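Local coordinates for protein fuculose-1-phosphate aldolase (Glaciozyma antarctica, PDB 4XXF) that is a class II aldolase-type protein with an AraD-like fold that binds a zinc ion, at residues V15-L26 / T47-W58. Residues are numbered along the deposited sequence; the frame is centred on the assembly and turned at random. Where two conformers were deposited one is given.
Sequences VEAERAWLKERL and TVRDPENKHHFW
Arg19 meets Asp50 side-on, an instructive case of a buried carboxylate that ties the start of a loop to a helix. NE reaches Asp50 OD2 at 2.8 Å in a nearly straight bond (176°), while Arg19 NH2 takes Asp50 OD1; both use the syn lone pairs, and the two flat groups lie 12° from coplanar. The bend at chi3 (-71°) turns the guanidinium out of the line of its extended aliphatic stem and lays its edge along the acid. NH2 also bonds Glu52 OE1 at 3.0 Å, on that oxygen's anti side, and a water links Arg19 NH1 to the same OE1.

Asp50 is held from its own segment too. Trp58 NE1 donates to the anti lone pair of Asp50 OD2 at 2.9 Å, and Asp50 OD1 accepts from the backbone N-H of Glu52, making an Asx turn, and from that of Asn53. Five N-H donors thus fix the carboxylate's rotation and would be expected to favour its ionised form.

In the fold, this connection joins antiparallel neighbours 45-49 and 56-59 of the central sheet as a beta hairpin, and the 15-26 part of helix 15-36 packs over it, its axis nearly antiparallel to that of strand 47-49 (166°).

Cation-pi and CH-pi contacts come next along the helix. Lys23 lies over one face of the Trp58 indole: CE sits 3.8 Å from the centroid of the six-membered ring, and NZ stands off-centre at 4.0 Å.

Van der Waals packing makes up the rest. Pro51 presents CG to the helix backbone at Arg19 and CB to the carboxylate end of Glu18, whereas its CD touches the Leu22 CD1 methyl at 3.9 Å. Deeper in, Leu26 CD2 rests on Trp58 O and CB; Ile190 of helix 190-213 touches Leu22.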
loop_
_atom_site.group_PDB
_atom_site.type_symbol
_atom_site.label_atom_id
_atom_site.label_comp_id
_atom_site.label_asym_id
_atom_site.label_seq_id
_atom_site.Cartn_x
_atom_site.Cartn_y
_atom_site.Cartn_z
ATOM N N VAL A 15 -8.217 38.479 -15.463
ATOM C CA VAL A 15 -7.666 38.145 -14.153
ATOM C C VAL A 15 -8.651 37.269 -13.367
ATOM O O VAL A 15 -8.239 36.348 -12.657
ATOM C CB VAL A 15 -7.319 39.427 -13.350
ATOM C CG1 VAL A 15 -6.922 39.074 -11.922
ATOM C CG2 VAL A 15 -6.198 40.176 -14.027
ATOM N N GLU A 16 -9.946 37.536 -13.510
ATOM C CA GLU A 16 -10.970 36.710 -12.884
ATOM C C GLU A 16 -10.922 35.271 -13.397
ATOM O O GLU A 16 -11.067 34.324 -12.624
ATOM C CB GLU A 16 -12.373 37.286 -13.121
ATOM C CG GLU A 16 -12.655 38.632 -12.440
ATOM C CD GLU A 16 -14.043 39.197 -12.766
ATOM O OE1 GLU A 16 -14.744 38.641 -13.647
ATOM O OE2 GLU A 16 -14.427 40.215 -12.147
ATOM N N ALA A 17 -10.723 35.100 -14.701
ATOM C CA ALA A 17 -10.609 33.763 -15.279
ATOM C C ALA A 17 -9.370 33.041 -14.756
ATOM O O ALA A 17 -9.411 31.841 -14.456
ATOM C CB ALA A 17 -10.573 33.832 -16.797
ATOM N N GLU A 18 -8.262 33.770 -14.661
ATOM C CA GLU A 18 -7.038 33.204 -14.125
ATOM C C GLU A 18 -7.237 32.768 -12.673
ATOM O O GLU A 18 -6.807 31.673 -12.295
ATOM C CB GLU A 18 -5.877 34.196 -14.232
ATOM C CG GLU A 18 -4.571 33.578 -13.750
ATOM C CD GLU A 18 -3.358 34.467 -13.969
ATOM O OE1 GLU A 18 -3.509 35.606 -14.454
ATOM O OE2 GLU A 18 -2.239 34.005 -13.646
ATOM N N ARG A 19 -7.864 33.617 -11.859
ATOM C CA ARG A 19 -8.084 33.285 -10.462
ATOM C C ARG A 19 -8.931 32.024 -10.341
ATOM O O ARG A 19 -8.643 31.153 -9.517
ATOM C CB ARG A 19 -8.752 34.452 -9.736
ATOM C CG ARG A 19 -8.964 34.193 -8.253
ATOM C CD ARG A 19 -9.645 35.373 -7.590
ATOM N NE ARG A 19 -8.748 36.523 -7.493
ATOM C CZ ARG A 19 -8.943 37.687 -8.100
ATOM N NH1 ARG A 19 -10.019 37.891 -8.856
ATOM N NH2 ARG A 19 -8.054 38.654 -7.946
ATOM N N ALA A 20 -9.970 31.908 -11.169
ATOM C CA ALA A 20 -10.825 30.720 -11.114
ATOM C C ALA A 20 -10.037 29.462 -11.471
ATOM O O ALA A 20 -10.200 28.414 -10.830
ATOM C CB ALA A 20 -12.031 30.888 -12.039
ATOM N N TRP A 21 -9.169 29.557 -12.477
ATOM C CA TRP A 21 -8.329 28.427 -12.879
ATOM C C TRP A 21 -7.386 28.021 -11.756
ATOM O O TRP A 21 -7.246 26.838 -11.421
ATOM C CB TRP A 21 -7.504 28.768 -14.132
ATOM C CG TRP A 21 -6.438 27.735 -14.419
ATOM C CD1 TRP A 21 -5.141 27.735 -13.972
ATOM C CD2 TRP A 21 -6.595 26.538 -15.188
ATOM N NE1 TRP A 21 -4.484 26.614 -14.430
ATOM C CE2 TRP A 21 -5.352 25.865 -15.179
ATOM C CE3 TRP A 21 -7.662 25.972 -15.889
ATOM C CZ2 TRP A 21 -5.151 24.657 -15.844
ATOM C CZ3 TRP A 21 -7.460 24.766 -16.552
ATOM C CH2 TRP A 21 -6.214 24.124 -16.522
ATOM N N LEU A 22 -6.720 29.013 -11.175
ATOM C CA LEU A 22 -5.729 28.758 -10.134
ATOM C C LEU A 22 -6.353 28.158 -8.881
ATOM O O LEU A 22 -5.771 27.258 -8.289
ATOM C CB LEU A 22 -4.977 30.039 -9.788
ATOM C CG LEU A 22 -4.015 30.562 -10.854
ATOM C CD1 LEU A 22 -3.507 31.935 -10.462
ATOM C CD2 LEU A 22 -2.850 29.601 -11.077
ATOM N N LYS A 23 -7.523 28.631 -8.471
ATOM C CA LYS A 23 -8.185 28.057 -7.303
ATOM C C LYS A 23 -8.557 26.595 -7.557
ATOM O O LYS A 23 -8.334 25.734 -6.700
ATOM C CB LYS A 23 -9.421 28.883 -6.921
ATOM C CG LYS A 23 -9.081 30.252 -6.328
ATOM C CD LYS A 23 -10.314 31.079 -5.964
ATOM C CE LYS A 23 -11.074 30.461 -4.797
ATOM N NZ LYS A 23 -12.284 31.270 -4.468
ATOM N N GLU A 24 -9.103 26.298 -8.730
ATOM C CA GLU A 24 -9.419 24.909 -9.029
ATOM C C GLU A 24 -8.133 24.061 -9.068
ATOM O O GLU A 24 -8.120 22.907 -8.609
ATOM C CB GLU A 24 -10.181 24.797 -10.353
ATOM C CG GLU A 24 -10.530 23.340 -10.695
ATOM C CD GLU A 24 -11.053 23.144 -12.105
ATOM O OE1 GLU A 24 -11.273 24.139 -12.827
ATOM O OE2 GLU A 24 -11.235 21.975 -12.505
ATOM N N ARG A 25 -7.052 24.625 -9.603
ATOM C CA ARG A 25 -5.805 23.884 -9.746
ATOM C C ARG A 25 -5.209 23.604 -8.365
ATOM O O ARG A 25 -4.642 22.527 -8.142
ATOM C CB ARG A 25 -4.810 24.655 -10.629
ATOM C CG ARG A 25 -3.753 23.798 -11.314
ATOM C CD ARG A 25 -4.403 22.844 -12.302
ATOM N NE ARG A 25 -3.469 22.250 -13.253
ATOM C CZ ARG A 25 -3.830 21.333 -14.142
ATOM N NH1 ARG A 25 -5.096 20.936 -14.194
ATOM N NH2 ARG A 25 -2.942 20.815 -14.975
ATOM N N LEU A 26 -5.316 24.564 -7.448
ATOM C CA LEU A 26 -4.833 24.379 -6.082
ATOM C C LEU A 26 -5.627 23.290 -5.381
ATOM O O LEU A 26 -5.050 22.443 -4.690
ATOM C CB LEU A 26 -4.916 25.692 -5.290
ATOM C CG LEU A 26 -4.342 25.596 -3.877
ATOM C CD1 LEU A 26 -2.873 25.243 -3.914
ATOM C CD2 LEU A 26 -4.573 26.858 -3.094
ATOM N N THR A 47 -0.057 26.752 -1.094
ATOM C CA THR A 47 -0.451 28.127 -1.368
ATOM C C THR A 47 -0.257 28.485 -2.831
ATOM O O THR A 47 0.611 27.922 -3.512
ATOM C CB THR A 47 0.359 29.135 -0.523
ATOM O OG1 THR A 47 1.765 28.932 -0.733
ATOM C CG2 THR A 47 0.047 28.988 0.973
ATOM N N VAL A 48 -1.094 29.399 -3.320
ATOM C CA VAL A 48 -0.841 30.019 -4.614
ATOM C C VAL A 48 -1.061 31.528 -4.499
ATOM O O VAL A 48 -2.011 32.005 -3.874
ATOM C CB VAL A 48 -1.722 29.401 -5.748
ATOM C CG1 VAL A 48 -3.204 29.662 -5.515
ATOM C CG2 VAL A 48 -1.293 29.929 -7.109
ATOM N N ARG A 49 -0.146 32.274 -5.097
ATOM C CA ARG A 49 -0.238 33.724 -5.109
ATOM C C ARG A 49 -1.437 34.164 -5.932
ATOM O O ARG A 49 -1.661 33.658 -7.036
ATOM C CB ARG A 49 1.040 34.304 -5.691
ATOM C CG ARG A 49 1.264 35.764 -5.407
ATOM C CD ARG A 49 2.444 36.241 -6.195
ATOM N NE ARG A 49 3.722 35.595 -5.863
ATOM C CZ ARG A 49 4.541 35.997 -4.887
ATOM N NH1 ARG A 49 4.186 36.989 -4.082
ATOM N NH2 ARG A 49 5.709 35.406 -4.699
ATOM N N ASP A 50 -2.219 35.104 -5.408
ATOM C CA ASP A 50 -3.328 35.657 -6.183
ATOM C C ASP A 50 -2.804 36.382 -7.415
ATOM O O ASP A 50 -1.784 37.065 -7.338
ATOM C CB ASP A 50 -4.169 36.613 -5.333
ATOM C CG ASP A 50 -5.421 37.064 -6.045
ATOM O OD1 ASP A 50 -5.407 38.164 -6.635
ATOM O OD2 ASP A 50 -6.411 36.297 -6.027
ATOM N N PRO A 51 -3.498 36.243 -8.557
ATOM C CA PRO A 51 -2.970 36.847 -9.787
ATOM C C PRO A 51 -3.172 38.349 -9.891
ATOM O O PRO A 51 -2.607 38.967 -10.798
ATOM C CB PRO A 51 -3.754 36.129 -10.893
ATOM C CG PRO A 51 -5.012 35.662 -10.225
ATOM C CD PRO A 51 -4.611 35.312 -8.827
ATOM N N GLU A 52 -3.961 38.936 -9.001
ATOM C CA GLU A 52 -4.191 40.377 -9.062
ATOM C C GLU A 52 -3.343 41.123 -8.038
ATOM O O GLU A 52 -2.757 42.161 -8.347
ATOM C CB GLU A 52 -5.671 40.688 -8.853
ATOM C CG GLU A 52 -6.023 42.151 -8.994
ATOM C CD GLU A 52 -7.512 42.375 -9.101
ATOM O OE1 GLU A 52 -8.281 41.517 -8.621
ATOM O OE2 GLU A 52 -7.912 43.416 -9.672
ATOM N N ASN A 53 -3.278 40.588 -6.823
ATOM C CA ASN A 53 -2.487 41.187 -5.754
ATOM C C ASN A 53 -1.417 40.206 -5.305
ATOM O O ASN A 53 -1.727 39.172 -4.728
ATOM C CB ASN A 53 -3.384 41.589 -4.577
ATOM C CG ASN A 53 -2.654 42.419 -3.528
ATOM O OD1 ASN A 53 -1.466 42.224 -3.265
ATOM N ND2 ASN A 53 -3.374 43.355 -2.920
ATOM N N LYS A 54 -0.158 40.562 -5.545
ATOM C CA LYS A 54 0.968 39.673 -5.286
ATOM C C LYS A 54 1.215 39.420 -3.800
ATOM O O LYS A 54 2.010 38.553 -3.445
ATOM C CB LYS A 54 2.239 40.243 -5.924
ATOM C CG LYS A 54 2.737 41.542 -5.296
ATOM C CD LYS A 54 3.876 42.146 -6.114
ATOM C CE LYS A 54 4.192 43.560 -5.665
ATOM N NZ LYS A 54 5.214 44.198 -6.543
ATOM N N HIS A 55 0.542 40.174 -2.939
ATOM C CA HIS A 55 0.708 40.013 -1.497
ATOM C C HIS A 55 -0.451 39.258 -0.879
ATOM O O HIS A 55 -0.589 39.218 0.349
ATOM C CB HIS A 55 0.837 41.369 -0.805
ATOM C CG HIS A 55 1.974 42.202 -1.305
ATOM N ND1 HIS A 55 3.289 41.794 -1.229
ATOM C CD2 HIS A 55 1.994 43.429 -1.879
ATOM C CE1 HIS A 55 4.069 42.731 -1.737
ATOM N NE2 HIS A 55 3.308 43.735 -2.137
ATOM N N HIS A 56 -1.292 38.673 -1.726
ATOM C CA HIS A 56 -2.420 37.868 -1.269
ATOM C C HIS A 56 -2.244 36.446 -1.757
ATOM O O HIS A 56 -1.697 36.238 -2.840
ATOM C CB HIS A 56 -3.751 38.416 -1.777
ATOM C CG HIS A 56 -4.122 39.743 -1.195
ATOM N ND1 HIS A 56 -5.236 40.444 -1.604
ATOM C CD2 HIS A 56 -3.536 40.491 -0.235
ATOM C CE1 HIS A 56 -5.315 41.574 -0.923
ATOM N NE2 HIS A 56 -4.293 41.631 -0.087
ATOM N N PHE A 57 -2.722 35.487 -0.973
ATOM C CA PHE A 57 -2.505 34.071 -1.255
ATOM C C PHE A 57 -3.740 33.250 -0.959
ATOM O O PHE A 57 -4.419 33.476 0.047
ATOM C CB PHE A 57 -1.324 33.560 -0.431
ATOM C CG PHE A 57 -0.096 34.383 -0.611
ATOM C CD1 PHE A 57 0.143 35.495 0.187
ATOM C CD2 PHE A 57 0.793 34.082 -1.626
ATOM C CE1 PHE A 57 1.262 36.278 -0.016
ATOM C CE2 PHE A 57 1.909 34.860 -1.834
ATOM C CZ PHE A 57 2.148 35.963 -1.034
ATOM N N TRP A 58 -4.022 32.286 -1.829
ATOM C CA TRP A 58 -5.052 31.283 -1.575
ATOM C C TRP A 58 -4.410 30.080 -0.898
ATOM O O TRP A 58 -3.294 29.686 -1.245
ATOM C CB TRP A 58 -5.748 30.878 -2.881
ATOM C CG TRP A 58 -6.509 32.023 -3.467
ATOM C CD1 TRP A 58 -6.063 32.908 -4.406
ATOM C CD2 TRP A 58 -7.835 32.437 -3.117
ATOM N NE1 TRP A 58 -7.038 33.847 -4.674
ATOM C CE2 TRP A 58 -8.134 33.579 -3.896
ATOM C CE3 TRP A 58 -8.801 31.955 -2.223
ATOM C CZ2 TRP A 58 -9.358 34.248 -3.803
ATOM C CZ3 TRP A 58 -10.020 32.626 -2.133
ATOM C CH2 TRP A 58 -10.284 33.756 -2.922
HETATM O O HOH W 1 -10.427 40.746 -9.888
#